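Side-chain contacts in ABC transporter periplasmic peptide-binding protein (Pseudoalteromonas, PDB 4QFL), which binds dipeptides, here Ala-Phe, in the periplasm and probably delivers them to an ABC transporter for import: residues A[41-46]-A[184-189]; A[256-261]-A[273-278]; A[302-307]-A[311-316]. One frame throughout, in Å; residues are numbered along the deposited sequence.

Contact 1: residues A[41-46]-A[184-189]; sequences SFNPQV and VVLSKE
The end of the Gln45 side chain meets Leu186 CD1, coming from the short 3-10 turn that follows Asn43. Its CG stands anti to the carbonyl carbon (chi1 -68°) and the chain runs on extended, which brings the amide, rather than CB or CG, up to the leucine. At the tip, CD lies 3.9 Å from Leu186 CD1, OE1 3.6 Å and NE2 4.1 Å, so all three atoms gather at one methyl. OE1 also accepts from Asn43 ND2 at 3.1 Å in a nearly straight bond (175°), while Asn43 OD1 takes the backbone N of Gln45 in an Asx turn that fixes the Asn43 amide against the backbone. NE2 donates a hydrogen bond to a water at 2.9 Å, and that water donates to Val184 O, bridging the two segments where no direct hydrogen bond joins them. With Thr121 O also accepting from NE2, the Gln45 head is held at both ends. Beside the amides, the Pro44 ring meets Val184 at about a right angle, CG lying 3.9 Å from Val184 CG2. The contact is buried: helix 50-60 backs Pro44 through Ile53 and Ile56, Tyr61 touches both Pro44 and Val184, and helix 115-126 borders the amides.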
ATOM      1  N   SER A  41       1.588  -7.131  11.842  1.00 18.34           N
ATOM      2  CA  SER A  41       2.067  -6.364  12.972  1.00 21.00           C
ATOM      3  C   SER A  41       0.941  -5.442  13.407  1.00 17.29           C
ATOM      4  O   SER A  41      -0.062  -5.308  12.709  1.00 18.68           O
ATOM      5  CB  SER A  41       3.286  -5.545  12.547  1.00 16.62           C
ATOM      6  OG  SER A  41       3.866  -4.871  13.646  1.00 21.21           O
ATOM      7  N   PHE A  42       1.099  -4.807  14.559  1.00 17.61           N
ATOM      8  CA  PHE A  42       0.180  -3.748  14.932  1.00 18.96           C
ATOM      9  C   PHE A  42       0.816  -2.363  14.833  1.00 18.66           C
ATOM     10  O   PHE A  42       0.258  -1.370  15.296  1.00 18.58           O
ATOM     11  CB  PHE A  42      -0.462  -4.040  16.287  1.00 18.51           C
ATOM     12  CG  PHE A  42      -1.505  -5.097  16.200  1.00 18.97           C
ATOM     13  CD1 PHE A  42      -1.173  -6.423  16.346  1.00 19.64           C
ATOM     14  CD2 PHE A  42      -2.803  -4.768  15.867  1.00 18.50           C
ATOM     15  CE1 PHE A  42      -2.139  -7.404  16.215  1.00 22.66           C
ATOM     16  CE2 PHE A  42      -3.758  -5.744  15.741  1.00 17.20           C
ATOM     17  CZ  PHE A  42      -3.426  -7.057  15.916  1.00 16.82           C
ATOM     18  N   ASN A  43       1.981  -2.319  14.195  1.00 15.34           N
ATOM     19  CA  ASN A  43       2.646  -1.065  13.889  1.00 16.73           C
ATOM     20  C   ASN A  43       2.778  -0.869  12.382  1.00 17.41           C
ATOM     21  O   ASN A  43       3.494  -1.617  11.716  1.00 17.26           O
ATOM     22  CB  ASN A  43       4.019  -1.023  14.554  1.00 19.51           C
ATOM     23  CG  ASN A  43       4.825   0.175  14.140  1.00 16.59           C
ATOM     24  OD1 ASN A  43       4.316   1.098  13.497  1.00 16.69           O
ATOM     25  ND2 ASN A  43       6.099   0.178  14.512  1.00 20.77           N
ATOM     26  N   PRO A  44       2.094   0.152  11.837  1.00 19.04           N
ATOM     27  CA  PRO A  44       2.060   0.403  10.388  1.00 18.72           C
ATOM     28  C   PRO A  44       3.438   0.641   9.772  1.00 14.30           C
ATOM     29  O   PRO A  44       3.603   0.458   8.568  1.00 17.02           O
ATOM     30  CB  PRO A  44       1.210   1.675  10.275  1.00 17.49           C
ATOM     31  CG  PRO A  44       0.380   1.686  11.519  1.00 17.80           C
ATOM     32  CD  PRO A  44       1.236   1.086  12.584  1.00 17.46           C
ATOM     33  N   GLN A  45       4.396   1.058  10.590  1.00 15.72           N
ATOM     34  CA  GLN A  45       5.764   1.326  10.145  1.00 17.06           C
ATOM     35  C   GLN A  45       6.461   0.153   9.466  1.00 15.56           C
ATOM     36  O   GLN A  45       7.309   0.346   8.598  1.00 15.05           O
ATOM     37  CB  GLN A  45       6.628   1.749  11.334  1.00 16.51           C
ATOM     38  CG  GLN A  45       6.273   3.093  11.928  1.00 18.22           C
ATOM     39  CD  GLN A  45       7.283   3.513  12.968  1.00 17.01           C
ATOM     40  OE1 GLN A  45       7.807   2.677  13.703  1.00 17.53           O
ATOM     41  NE2 GLN A  45       7.575   4.807  13.028  1.00 15.87           N
ATOM     42  N   VAL A  46       6.105  -1.060   9.876  1.00 16.00           N
ATOM     43  CA  VAL A  46       6.875  -2.238   9.516  1.00 15.21           C
ATOM     44  C   VAL A  46       6.347  -2.988   8.281  1.00 17.09           C
ATOM     45  O   VAL A  46       6.871  -4.040   7.907  1.00 16.94           O
ATOM     46  CB  VAL A  46       7.014  -3.188  10.728  1.00 16.20           C
ATOM     47  CG1 VAL A  46       7.528  -2.419  11.949  1.00 18.18           C
ATOM     48  CG2 VAL A  46       5.712  -3.857  11.049  1.00 20.57           C
ATOM     49  N   VAL A 184       2.237   7.000  11.209  1.00 16.27           N
ATOM     50  CA  VAL A 184       1.439   7.244  12.408  1.00 16.05           C
ATOM     51  C   VAL A 184       2.332   7.669  13.543  1.00 15.86           C
ATOM     52  O   VAL A 184       3.542   7.453  13.499  1.00 17.27           O
ATOM     53  CB  VAL A 184       0.660   6.014  12.851  1.00 15.00           C
ATOM     54  CG1 VAL A 184      -0.255   5.530  11.727  1.00 16.70           C
ATOM     55  CG2 VAL A 184       1.605   4.918  13.305  1.00 15.24           C
ATOM     56  N   VAL A 185       1.727   8.266  14.560  1.00 15.58           N
ATOM     57  CA  VAL A 185       2.445   8.668  15.769  1.00 17.68           C
ATOM     58  C   VAL A 185       2.375   7.619  16.883  1.00 17.66           C
ATOM     59  O   VAL A 185       1.285   7.184  17.271  1.00 18.63           O
ATOM     60  CB  VAL A 185       1.893   9.992  16.315  1.00 16.64           C
ATOM     61  CG1 VAL A 185       2.576  10.346  17.624  1.00 18.36           C
ATOM     62  CG2 VAL A 185       2.088  11.091  15.290  1.00 18.67           C
ATOM     63  N   LEU A 186       3.539   7.233  17.403  1.00 17.01           N
ATOM     64  CA  LEU A 186       3.625   6.218  18.451  1.00 17.77           C
ATOM     65  C   LEU A 186       3.871   6.823  19.832  1.00 17.29           C
ATOM     66  O   LEU A 186       4.162   8.008  19.951  1.00 18.28           O
ATOM     67  CB  LEU A 186       4.742   5.217  18.134  1.00 20.18           C
ATOM     68  CG  LEU A 186       4.676   4.560  16.757  1.00 20.14           C
ATOM     69  CD1 LEU A 186       5.864   3.626  16.554  1.00 21.08           C
ATOM     70  CD2 LEU A 186       3.390   3.807  16.648  1.00 18.71           C
ATOM     71  N   SER A 187       3.755   5.989  20.863  1.00 17.71           N
ATOM     72  CA  SER A 187       3.967   6.407  22.251  1.00 19.45           C
ATOM     73  C   SER A 187       5.399   6.211  22.743  1.00 20.00           C
ATOM     74  O   SER A 187       5.864   5.077  22.882  1.00 20.19           O
ATOM     75  CB  SER A 187       3.047   5.638  23.197  1.00 18.41           C
ATOM     76  OG  SER A 187       3.426   5.887  24.543  1.00 18.77           O
ATOM     77  N   LYS A 188       6.083   7.313  23.035  1.00 22.41           N
ATOM     78  CA  LYS A 188       7.412   7.229  23.617  1.00 19.93           C
ATOM     79  C   LYS A 188       7.359   6.688  25.036  1.00 21.58           C
ATOM     80  O   LYS A 188       8.201   5.877  25.431  1.00 22.71           O
ATOM     81  CB  LYS A 188       8.127   8.575  23.601  1.00 19.36           C
ATOM     82  CG  LYS A 188       9.577   8.436  24.031  1.00 21.67           C
ATOM     83  CD  LYS A 188      10.329   9.743  24.036  1.00 21.46           C
ATOM     84  CE  LYS A 188      11.776   9.499  24.431  1.00 26.04           C
ATOM     85  NZ  LYS A 188      12.583  10.747  24.472  1.00 28.97           N
ATOM     86  N   GLU A 189       6.374   7.128  25.811  1.00 21.09           N
ATOM     87  CA  GLU A 189       6.279   6.642  27.182  1.00 21.88           C
ATOM     88  C   GLU A 189       6.118   5.127  27.220  1.00 21.82           C
ATOM     89  O   GLU A 189       6.782   4.446  27.991  1.00 22.93           O
ATOM     90  CB  GLU A 189       5.155   7.324  27.957  1.00 23.74           C
ATOM     91  CG  GLU A 189       5.083   6.842  29.401  1.00 24.37           C
ATOM     92  CD  GLU A 189       4.033   7.565  30.216  1.00 26.35           C
ATOM     93  OE1 GLU A 189       3.153   8.204  29.603  1.00 24.87           O
ATOM     94  OE2 GLU A 189       4.091   7.493  31.468  1.00 27.61           O
TER
HETATM   95  O   HOH W   1       5.434   6.338  11.696  1.00 19.41           O

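Contact 2: residues A[256-261]-A[273-278]; sequences KILTKE and LSILAQ
A Schellman motif closes helix 250-258 beside this contact, in which the last turn of that helix packs against helix 273-278. Lys260, the first residue to leave helical geometry, has a positive phi of 64°, and two weak backbone bonds fold the chain back: Lys260 N to Ile257 O, and Glu261 N to Lys256 O. Just before the cap, Ile257 and Leu258 offer methyl groups to the second helix, and the joint is purely apolar, with no hydrogen bond across it. Beneath it run strands 500-513 and 282-287, which pair antiparallel: Ala511 of the former touches both Ile257 and Leu276, while in the latter Ile282 lies against Leu258 and Val284 touches Leu276. Toward the surface, Leu258 CD1 reaches Ile275 CG2 at 4.2 Å, a looser meeting on the more exposed side of the helix pair. The inner part of the contact depends on Leu276. With its CG anti to the carbonyl carbon (chi1 -52°), the branch comes nearer the first helix than the direction of its CB would suggest. One methyl then serves two neighbours: Leu276 CD2 is 4.1 Å from Ile257 CG2 and 4.0 Å from Leu258 CD2.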
ATOM      1  N   LYS A 256     -20.251 -14.971   4.408  1.00 17.48           N
ATOM      2  CA  LYS A 256     -20.428 -14.382   5.736  1.00 17.42           C
ATOM      3  C   LYS A 256     -21.187 -13.070   5.756  1.00 18.40           C
ATOM      4  O   LYS A 256     -21.820 -12.747   6.746  1.00 19.41           O
ATOM      5  CB  LYS A 256     -19.097 -14.216   6.445  1.00 19.64           C
ATOM      6  CG  LYS A 256     -18.505 -15.532   6.879  1.00 22.32           C
ATOM      7  CD  LYS A 256     -17.153 -15.342   7.535  1.00 24.56           C
ATOM      8  CE  LYS A 256     -16.711 -16.620   8.214  1.00 21.86           C
ATOM      9  NZ  LYS A 256     -15.427 -16.434   8.919  1.00 21.97           N
ATOM     10  N   ILE A 257     -21.141 -12.297   4.685  1.00 16.76           N
ATOM     11  CA  ILE A 257     -21.988 -11.115   4.684  1.00 17.10           C
ATOM     12  C   ILE A 257     -23.436 -11.534   4.436  1.00 18.23           C
ATOM     13  O   ILE A 257     -24.367 -10.968   5.001  1.00 20.16           O
ATOM     14  CB  ILE A 257     -21.519 -10.024   3.695  1.00 20.37           C
ATOM     15  CG1 ILE A 257     -22.205  -8.693   4.020  1.00 19.66           C
ATOM     16  CG2 ILE A 257     -21.780 -10.430   2.255  1.00 20.97           C
ATOM     17  CD1 ILE A 257     -21.739  -7.572   3.155  1.00 22.53           C
ATOM     18  N   LEU A 258     -23.622 -12.566   3.625  1.00 18.56           N
ATOM     19  CA  LEU A 258     -24.967 -13.070   3.343  1.00 19.74           C
ATOM     20  C   LEU A 258     -25.674 -13.600   4.601  1.00 20.90           C
ATOM     21  O   LEU A 258     -26.863 -13.363   4.796  1.00 24.20           O
ATOM     22  CB  LEU A 258     -24.921 -14.136   2.237  1.00 19.09           C
ATOM     23  CG  LEU A 258     -24.549 -13.578   0.863  1.00 20.09           C
ATOM     24  CD1 LEU A 258     -24.467 -14.662  -0.194  1.00 19.51           C
ATOM     25  CD2 LEU A 258     -25.544 -12.506   0.451  1.00 23.23           C
ATOM     26  N   THR A 259     -24.936 -14.308   5.452  1.00 21.32           N
ATOM     27  CA  THR A 259     -25.490 -14.893   6.669  1.00 21.69           C
ATOM     28  C   THR A 259     -25.452 -13.895   7.801  1.00 21.60           C
ATOM     29  O   THR A 259     -25.845 -14.206   8.927  1.00 21.85           O
ATOM     30  CB  THR A 259     -24.663 -16.091   7.135  1.00 21.73           C
ATOM     31  OG1 THR A 259     -23.334 -15.648   7.442  1.00 19.73           O
ATOM     32  CG2 THR A 259     -24.612 -17.161   6.059  1.00 22.17           C
ATOM     33  N   LYS A 260     -24.943 -12.708   7.496  1.00 21.09           N
ATOM     34  CA  LYS A 260     -24.810 -11.629   8.462  1.00 21.71           C
ATOM     35  C   LYS A 260     -23.846 -11.961   9.592  1.00 20.39           C
ATOM     36  O   LYS A 260     -23.940 -11.402  10.684  1.00 24.44           O
ATOM     37  CB  LYS A 260     -26.185 -11.204   8.983  1.00 24.01           C
ATOM     38  CG  LYS A 260     -27.136 -10.858   7.841  1.00 30.36           C
ATOM     39  CD  LYS A 260     -28.585 -10.739   8.285  1.00 35.11           C
ATOM     40  CE  LYS A 260     -29.543 -11.088   7.133  1.00 36.36           C
ATOM     41  NZ  LYS A 260     -29.578 -12.564   6.810  1.00 38.01           N
ATOM     42  N   GLU A 261     -22.908 -12.865   9.325  1.00 19.68           N
ATOM     43  CA  GLU A 261     -21.826 -13.107  10.261  1.00 22.55           C
ATOM     44  C   GLU A 261     -20.857 -11.937  10.195  1.00 21.06           C
ATOM     45  O   GLU A 261     -20.161 -11.637  11.163  1.00 21.04           O
ATOM     46  CB  GLU A 261     -21.099 -14.406   9.928  1.00 23.60           C
ATOM     47  CG  GLU A 261     -21.915 -15.670  10.161  1.00 26.99           C
ATOM     48  CD  GLU A 261     -21.047 -16.925  10.217  1.00 35.25           C
ATOM     49  OE1 GLU A 261     -19.808 -16.792  10.325  1.00 35.03           O
ATOM     50  OE2 GLU A 261     -21.600 -18.049  10.160  1.00 47.91           O
ATOM     51  N   LEU A 273     -20.492 -10.103  -7.220  1.00 20.84           N
ATOM     52  CA  LEU A 273     -21.022  -8.740  -7.128  1.00 20.98           C
ATOM     53  C   LEU A 273     -22.489  -8.700  -7.509  1.00 18.81           C
ATOM     54  O   LEU A 273     -23.277  -8.001  -6.887  1.00 20.36           O
ATOM     55  CB  LEU A 273     -20.243  -7.764  -8.006  1.00 19.25           C
ATOM     56  CG  LEU A 273     -18.859  -7.397  -7.487  1.00 21.97           C
ATOM     57  CD1 LEU A 273     -18.163  -6.444  -8.446  1.00 23.19           C
ATOM     58  CD2 LEU A 273     -18.984  -6.801  -6.106  1.00 18.08           C
ATOM     59  N   SER A 274     -22.853  -9.450  -8.538  1.00 20.60           N
ATOM     60  CA  SER A 274     -24.243  -9.485  -8.985  1.00 23.18           C
ATOM     61  C   SER A 274     -25.175 -10.069  -7.919  1.00 21.53           C
ATOM     62  O   SER A 274     -26.297  -9.609  -7.739  1.00 22.69           O
ATOM     63  CB  SER A 274     -24.361 -10.274 -10.285  1.00 25.21           C
ATOM     64  OG  SER A 274     -25.716 -10.525 -10.598  1.00 29.70           O
ATOM     65  N   ILE A 275     -24.705 -11.089  -7.219  1.00 23.19           N
ATOM     66  CA  ILE A 275     -25.461 -11.646  -6.108  1.00 23.21           C
ATOM     67  C   ILE A 275     -25.748 -10.558  -5.071  1.00 24.60           C
ATOM     68  O   ILE A 275     -26.900 -10.354  -4.675  1.00 25.71           O
ATOM     69  CB  ILE A 275     -24.690 -12.815  -5.448  1.00 25.28           C
ATOM     70  CG1 ILE A 275     -24.710 -14.050  -6.358  1.00 27.37           C
ATOM     71  CG2 ILE A 275     -25.242 -13.123  -4.060  1.00 25.32           C
ATOM     72  CD1 ILE A 275     -23.726 -13.969  -7.534  1.00 29.19           C
ATOM     73  N   LEU A 276     -24.698  -9.858  -4.642  1.00 20.49           N
ATOM     74  CA  LEU A 276     -24.826  -8.782  -3.657  1.00 19.75           C
ATOM     75  C   LEU A 276     -25.687  -7.613  -4.165  1.00 18.83           C
ATOM     76  O   LEU A 276     -26.496  -7.065  -3.419  1.00 20.58           O
ATOM     77  CB  LEU A 276     -23.434  -8.297  -3.221  1.00 17.99           C
ATOM     78  CG  LEU A 276     -22.452  -9.381  -2.755  1.00 19.29           C
ATOM     79  CD1 LEU A 276     -21.144  -8.762  -2.337  1.00 19.65           C
ATOM     80  CD2 LEU A 276     -23.022 -10.219  -1.624  1.00 22.83           C
ATOM     81  N   ALA A 277     -25.534  -7.255  -5.440  1.00 19.90           N
ATOM     82  CA  ALA A 277     -26.302  -6.152  -6.040  1.00 20.47           C
ATOM     83  C   ALA A 277     -27.828  -6.347  -5.993  1.00 24.40           C
ATOM     84  O   ALA A 277     -28.598  -5.383  -5.985  1.00 24.55           O
ATOM     85  CB  ALA A 277     -25.844  -5.897  -7.469  1.00 21.42           C
ATOM     86  N   GLN A 278     -28.265  -7.595  -5.956  1.00 24.09           N
ATOM     87  CA  GLN A 278     -29.691  -7.889  -5.897  1.00 23.70           C
ATOM     88  C   GLN A 278     -30.269  -7.816  -4.482  1.00 25.76           C
ATOM     89  O   GLN A 278     -31.464  -7.582  -4.312  1.00 29.49           O
ATOM     90  CB  GLN A 278     -29.956  -9.252  -6.518  1.00 23.27           C
ATOM     91  CG  GLN A 278     -29.534  -9.312  -7.980  1.00 25.64           C
ATOM     92  CD  GLN A 278     -29.731 -10.684  -8.591  1.00 32.47           C
ATOM     93  OE1 GLN A 278     -30.716 -11.371  -8.303  1.00 34.90           O
ATOM     94  NE2 GLN A 278     -28.786 -11.100  -9.437  1.00 29.74           N
TER

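Contact 3: residues A[302-307]-A[311-316]; sequences PPFDNL and QALVHA
The Phe304 ring has Pro303 over one face and Leu313 at its edge. Pro303 CD sits 3.7 Å above the plane of the Phe304 ring, displaced toward the rim, so the preceding proline, whose peptide bond to Pro302 is cis, lies against its aromatic neighbour. At the edge, near the ring plane, Leu313 CD1 lies 4.0 Å from both Phe304 CD1 and CE1, so this single methyl straddles one ring bond, and the two side chains cross at about a right angle. The other flat group is the amide of Gln311. Its chain extends from a CG set anti to the carbonyl carbon (chi1 -57°), crossing Leu307, one helical turn earlier, at an oblique angle. Here OE1 comes 3.1 Å from Leu307 CG, close for a non-bonded carbon and oxygen, so the amide oxygen is packed tightly on the branch carbon; it also touches both leucine methyls, CD1 and CD2, each at 3.5 Å. The isobutyl group thus packs against the oxygen side of the amide. Below it the backbone is regular: Gln311 N donates to Leu307 O at 2.8 Å, the first-turn bond of helix 307-314. Replacing Gln311 with an alanine would probably uncover that side of Leu307 and leave its branch freer to turn. A type I turn from Pro303 to Asn306 leads into the helix, and Asn306 is its N-cap, OD1 accepting weakly from Lys308 N. Phe304 O also receives Arg310 NH1, a further tie between loop and helix. Inward, Met374 of strand 373-378 touches both Phe304 and Leu313, while Trp295 and Phe297 of strand 291-297 also touch Leu313; Ala312 turns to helix 356-363, where it meets Leu362 and Leu363.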
ATOM      1  N   PRO A 302      17.705 -14.837 -16.013  1.00 22.36           N
ATOM      2  CA  PRO A 302      17.544 -15.204 -17.427  1.00 20.50           C
ATOM      3  C   PRO A 302      16.359 -16.155 -17.602  1.00 22.97           C
ATOM      4  O   PRO A 302      16.087 -16.941 -16.700  1.00 24.24           O
ATOM      5  CB  PRO A 302      18.868 -15.915 -17.763  1.00 22.84           C
ATOM      6  CG  PRO A 302      19.825 -15.508 -16.667  1.00 21.77           C
ATOM      7  CD  PRO A 302      18.982 -15.304 -15.448  1.00 21.79           C
ATOM      8  N   PRO A 303      15.647 -16.078 -18.736  1.00 23.91           N
ATOM      9  CA  PRO A 303      15.855 -15.159 -19.864  1.00 22.85           C
ATOM     10  C   PRO A 303      15.190 -13.804 -19.662  1.00 21.36           C
ATOM     11  O   PRO A 303      15.101 -13.015 -20.598  1.00 23.03           O
ATOM     12  CB  PRO A 303      15.154 -15.879 -21.011  1.00 24.13           C
ATOM     13  CG  PRO A 303      14.053 -16.611 -20.348  1.00 22.32           C
ATOM     14  CD  PRO A 303      14.586 -17.059 -19.022  1.00 21.16           C
ATOM     15  N   PHE A 304      14.737 -13.532 -18.450  1.00 21.99           N
ATOM     16  CA  PHE A 304      13.897 -12.368 -18.212  1.00 21.00           C
ATOM     17  C   PHE A 304      14.738 -11.103 -18.080  1.00 21.13           C
ATOM     18  O   PHE A 304      14.205  -9.997 -18.099  1.00 22.41           O
ATOM     19  CB  PHE A 304      12.967 -12.625 -17.006  1.00 19.90           C
ATOM     20  CG  PHE A 304      12.306 -13.977 -17.056  1.00 19.86           C
ATOM     21  CD1 PHE A 304      11.333 -14.249 -18.004  1.00 21.14           C
ATOM     22  CD2 PHE A 304      12.711 -14.997 -16.214  1.00 20.94           C
ATOM     23  CE1 PHE A 304      10.749 -15.504 -18.083  1.00 22.71           C
ATOM     24  CE2 PHE A 304      12.132 -16.254 -16.288  1.00 22.14           C
ATOM     25  CZ  PHE A 304      11.149 -16.509 -17.224  1.00 21.66           C
ATOM     26  N   ASP A 305      16.054 -11.276 -17.978  1.00 20.02           N
ATOM     27  CA  ASP A 305      16.977 -10.146 -18.014  1.00 18.91           C
ATOM     28  C   ASP A 305      17.163  -9.647 -19.447  1.00 21.73           C
ATOM     29  O   ASP A 305      17.836  -8.646 -19.691  1.00 23.62           O
ATOM     30  CB  ASP A 305      18.318 -10.523 -17.386  1.00 21.37           C
ATOM     31  CG  ASP A 305      19.063 -11.572 -18.180  1.00 21.46           C
ATOM     32  OD1 ASP A 305      18.406 -12.374 -18.873  1.00 21.54           O
ATOM     33  OD2 ASP A 305      20.314 -11.603 -18.109  1.00 23.13           O
ATOM     34  N   ASN A 306      16.550 -10.347 -20.393  1.00 20.21           N
ATOM     35  CA  ASN A 306      16.677 -10.006 -21.796  1.00 21.99           C
ATOM     36  C   ASN A 306      15.471  -9.227 -22.277  1.00 21.62           C
ATOM     37  O   ASN A 306      14.361  -9.751 -22.329  1.00 20.10           O
ATOM     38  CB  ASN A 306      16.810 -11.280 -22.615  1.00 23.71           C
ATOM     39  CG  ASN A 306      17.076 -11.007 -24.054  1.00 23.97           C
ATOM     40  OD1 ASN A 306      16.801  -9.920 -24.548  1.00 27.96           O
ATOM     41  ND2 ASN A 306      17.616 -11.992 -24.749  1.00 25.51           N
ATOM     42  N   LEU A 307      15.689  -7.972 -22.636  1.00 20.34           N
ATOM     43  CA  LEU A 307      14.572  -7.112 -22.988  1.00 22.74           C
ATOM     44  C   LEU A 307      13.747  -7.731 -24.105  1.00 26.70           C
ATOM     45  O   LEU A 307      12.521  -7.763 -24.017  1.00 26.68           O
ATOM     46  CB  LEU A 307      15.054  -5.714 -23.374  1.00 23.68           C
ATOM     47  CG  LEU A 307      13.986  -4.687 -23.772  1.00 24.87           C
ATOM     48  CD1 LEU A 307      12.834  -4.613 -22.770  1.00 21.93           C
ATOM     49  CD2 LEU A 307      14.627  -3.319 -23.957  1.00 25.18           C
ATOM     50  N   GLN A 311       9.782  -8.270 -24.065  1.00 25.71           N
ATOM     51  CA  GLN A 311       8.928  -7.776 -25.140  1.00 28.98           C
ATOM     52  C   GLN A 311       8.149  -8.917 -25.802  1.00 29.84           C
ATOM     53  O   GLN A 311       6.944  -8.812 -26.029  1.00 28.91           O
ATOM     54  CB  GLN A 311       9.767  -7.030 -26.172  1.00 26.46           C
ATOM     55  CG  GLN A 311      10.547  -5.878 -25.579  1.00 28.13           C
ATOM     56  CD  GLN A 311      11.585  -5.308 -26.526  1.00 33.51           C
ATOM     57  OE1 GLN A 311      12.213  -4.294 -26.228  1.00 34.59           O
ATOM     58  NE2 GLN A 311      11.774  -5.959 -27.671  1.00 33.53           N
ATOM     59  N   ALA A 312       8.837 -10.014 -26.103  1.00 29.64           N
ATOM     60  CA  ALA A 312       8.182 -11.176 -26.688  1.00 31.06           C
ATOM     61  C   ALA A 312       7.008 -11.691 -25.837  1.00 28.51           C
ATOM     62  O   ALA A 312       5.938 -11.971 -26.367  1.00 33.14           O
ATOM     63  CB  ALA A 312       9.196 -12.282 -26.949  1.00 30.04           C
ATOM     64  N   LEU A 313       7.193 -11.801 -24.527  1.00 25.74           N
ATOM     65  CA  LEU A 313       6.165 -12.369 -23.660  1.00 26.35           C
ATOM     66  C   LEU A 313       4.901 -11.503 -23.569  1.00 27.64           C
ATOM     67  O   LEU A 313       3.777 -12.010 -23.566  1.00 26.48           O
ATOM     68  CB  LEU A 313       6.716 -12.593 -22.251  1.00 28.10           C
ATOM     69  CG  LEU A 313       7.751 -13.691 -22.003  1.00 26.28           C
ATOM     70  CD1 LEU A 313       8.470 -13.444 -20.687  1.00 23.97           C
ATOM     71  CD2 LEU A 313       7.109 -15.067 -22.007  1.00 26.67           C
ATOM     72  N   VAL A 314       5.100 -10.197 -23.465  1.00 28.18           N
ATOM     73  CA  VAL A 314       3.997  -9.253 -23.343  1.00 27.70           C
ATOM     74  C   VAL A 314       3.044  -9.306 -24.541  1.00 29.77           C
ATOM     75  O   VAL A 314       1.825  -9.229 -24.365  1.00 30.00           O
ATOM     76  CB  VAL A 314       4.510  -7.810 -23.166  1.00 25.51           C
ATOM     77  CG1 VAL A 314       3.386  -6.823 -23.370  1.00 29.17           C
ATOM     78  CG2 VAL A 314       5.139  -7.631 -21.786  1.00 22.39           C
ATOM     79  N   HIS A 315       3.596  -9.435 -25.750  1.00 26.77           N
ATOM     80  CA  HIS A 315       2.786  -9.434 -26.972  1.00 29.44           C
ATOM     81  C   HIS A 315       1.863 -10.653 -27.078  1.00 28.57           C
ATOM     82  O   HIS A 315       0.943 -10.676 -27.894  1.00 32.84           O
ATOM     83  CB  HIS A 315       3.674  -9.333 -28.220  1.00 28.48           C
ATOM     84  CG  HIS A 315       4.188  -7.950 -28.497  1.00 27.25           C
ATOM     85  ND1 HIS A 315       3.358  -6.857 -28.629  1.00 28.84           N
ATOM     86  CD2 HIS A 315       5.446  -7.487 -28.687  1.00 31.13           C
ATOM     87  CE1 HIS A 315       4.082  -5.780 -28.876  1.00 29.56           C
ATOM     88  NE2 HIS A 315       5.353  -6.135 -28.917  1.00 29.10           N
ATOM     89  N   ALA A 316       2.106 -11.658 -26.248  1.00 28.63           N
ATOM     90  CA  ALA A 316       1.336 -12.891 -26.292  1.00 25.75           C
ATOM     91  C   ALA A 316       0.059 -12.797 -25.464  1.00 27.10           C
ATOM     92  O   ALA A 316      -0.763 -13.716 -25.473  1.00 29.25           O
ATOM     93  CB  ALA A 316       2.185 -14.037 -25.802  1.00 25.35           C
TER

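In the fold
The three contacts are separate pieces of packing, met in series along the chain. Contact 1 lies nearest the middle, about 17 Å from the chain's centre, while contacts 2 and 3 lie about 27 Å from it. Contacts 1 and 3 fall on opposite sides of that centre, their own centres about 41 Å apart; those of contacts 2 and 3 are about 42 Å apart, and those of contacts 1 and 2 about 35 Å. Through the Pro44 side chain, contact 1 comes within about 10 Å of the bound alanine and about 12 Å of the phenylalanine, touching neither; its loop runs on through Thr48 and Thr49 to Gly50 at the start of helix 50-60, all three lining the pocket.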